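Local coordinates for protein aminoglycoside N(3)-acetyltransferase, AAC(3)-IVa (Escherichia coli, PDB 6MN3) that probably confers resistance to 2-deoxystreptamine antibiotics such as gentamicin and apramycin by transferring an acetyl group from acetyl-CoA to their 3-amino group, at residues F195-A198 / D199-K203. Residues are numbered along the deposited sequence; the frame is centred on the assembly and turned at random.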
# COMPACT_ATOMS: atom_id res chain seq x y z
N PHE A 195 4.99 5.59 -11.38
CA PHE A 195 5.13 4.29 -10.73
C PHE A 195 4.69 3.16 -11.65
O PHE A 195 5.10 2.01 -11.44
CB PHE A 195 4.30 4.25 -9.44
CG PHE A 195 4.98 4.89 -8.26
CD1 PHE A 195 6.19 5.55 -8.40
CD2 PHE A 195 4.39 4.83 -7.00
CE1 PHE A 195 6.81 6.14 -7.32
CE2 PHE A 195 5.01 5.42 -5.91
CZ PHE A 195 6.21 6.08 -6.07
N ALA A 196 3.87 3.45 -12.66
CA ALA A 196 3.41 2.43 -13.59
C ALA A 196 4.55 1.83 -14.40
O ALA A 196 4.37 0.77 -15.02
CB ALA A 196 2.35 3.01 -14.53
N LEU A 197 5.72 2.48 -14.43
CA LEU A 197 6.89 1.88 -15.08
C LEU A 197 7.26 0.55 -14.44
O LEU A 197 7.72 -0.37 -15.13
CB LEU A 197 8.07 2.84 -15.02
CG LEU A 197 7.95 4.17 -15.76
CD1 LEU A 197 9.16 5.05 -15.47
CD2 LEU A 197 7.80 3.94 -17.26
N ALA A 198 7.07 0.43 -13.12
CA ALA A 198 7.40 -0.81 -12.43
C ALA A 198 6.60 -1.99 -12.95
O ALA A 198 7.05 -3.14 -12.83
CB ALA A 198 7.17 -0.65 -10.93
N ASP A 199 5.43 -1.74 -13.54
CA ASP A 199 4.62 -2.83 -14.08
C ASP A 199 5.39 -3.60 -15.15
O ASP A 199 5.47 -4.83 -15.10
CB ASP A 199 3.31 -2.29 -14.64
CG ASP A 199 2.26 -3.36 -14.81
OD1 ASP A 199 1.70 -3.81 -13.79
OD2 ASP A 199 1.99 -3.76 -15.97
N ARG A 200 5.98 -2.89 -16.10
CA ARG A 200 6.76 -3.56 -17.14
C ARG A 200 8.05 -4.14 -16.58
O ARG A 200 8.47 -5.23 -16.97
CB ARG A 200 7.05 -2.61 -18.29
CG ARG A 200 7.74 -3.28 -19.47
CD ARG A 200 8.42 -2.26 -20.37
NE ARG A 200 7.46 -1.46 -21.12
CZ ARG A 200 7.61 -0.17 -21.38
NH1 ARG A 200 8.68 0.48 -20.94
NH2 ARG A 200 6.69 0.48 -22.07
N TRP A 201 8.70 -3.42 -15.66
CA TRP A 201 9.92 -3.93 -15.03
C TRP A 201 9.66 -5.29 -14.39
O TRP A 201 10.43 -6.24 -14.58
CB TRP A 201 10.44 -2.94 -13.99
CG TRP A 201 10.78 -1.59 -14.52
CD1 TRP A 201 11.02 -1.25 -15.82
CD2 TRP A 201 10.93 -0.39 -13.75
NE1 TRP A 201 11.31 0.09 -15.91
CE2 TRP A 201 11.26 0.64 -14.65
CE3 TRP A 201 10.82 -0.09 -12.39
CZ2 TRP A 201 11.48 1.95 -14.24
CZ3 TRP A 201 11.03 1.21 -11.98
CH2 TRP A 201 11.36 2.22 -12.90
N LEU A 202 8.58 -5.40 -13.62
CA LEU A 202 8.32 -6.60 -12.83
C LEU A 202 7.75 -7.72 -13.69
O LEU A 202 8.19 -8.87 -13.59
CB LEU A 202 7.37 -6.27 -11.68
CG LEU A 202 7.92 -5.31 -10.63
CD1 LEU A 202 6.79 -4.61 -9.88
CD2 LEU A 202 8.84 -6.04 -9.66
N LYS A 203 6.77 -7.41 -14.54
CA LYS A 203 6.12 -8.45 -15.34
C LYS A 203 7.11 -9.09 -16.31
O LYS A 203 7.06 -10.30 -16.55
CB LYS A 203 4.92 -7.88 -16.08
CG LYS A 203 4.39 -8.76 -17.20
CD LYS A 203 3.01 -8.29 -17.65
CE LYS A 203 2.96 -6.78 -17.80
NZ LYS A 203 1.58 -6.30 -18.09
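Trp201 lays its indole back over the preceding turn of helix 197-204, across Leu197 and Ala198, in an i to i+3 and i to i+4 contact within one helical turn of this antibiotic N-acetyltransferase. A chi1 of -60° turns CG away from the carbonyl carbon, and the ring folds back along the helix. Leu197 CB then sits over the face of the six-membered ring as a CH-pi contact, 4.0 Å from its centroid, and comes within 3.6 Å of Trp201 CZ2. Ala198 fills the neighbouring spot: its CA lies 3.5 Å from Trp201 CE3, and its methyl lies above the same face, out past CE3, with Leu202 CD1 at a similar distance. That indole face also spans the peptide between Leu197 and Ala198, with Leu197 O and Ala198 N both above it near the rim. Beyond this turn Trp201 packs on Thr229 and Gln233 of helix 223-236, and Ala198 on Leu155 of helix 154-161.

The backbone bonds differ along this turn. Asp199 N bonds to Ala196 O from well above the carbonyl plane, a bent, turn-like link, whereas Trp201 N meets Leu197 O almost straight, at 171°. On another side, the carboxylate of Asp199 divides its work: OD1 pairs with Arg219 and accepts a hydrogen bond from Gln208, while OD2 forms a salt bridge with Lys203 NZ one turn on, its hydrogen bond weak at 3.3 Å. Leu202 N closes the next turn on Ala198 O at 2.8 Å, tilted 25° from the carbonyl plane.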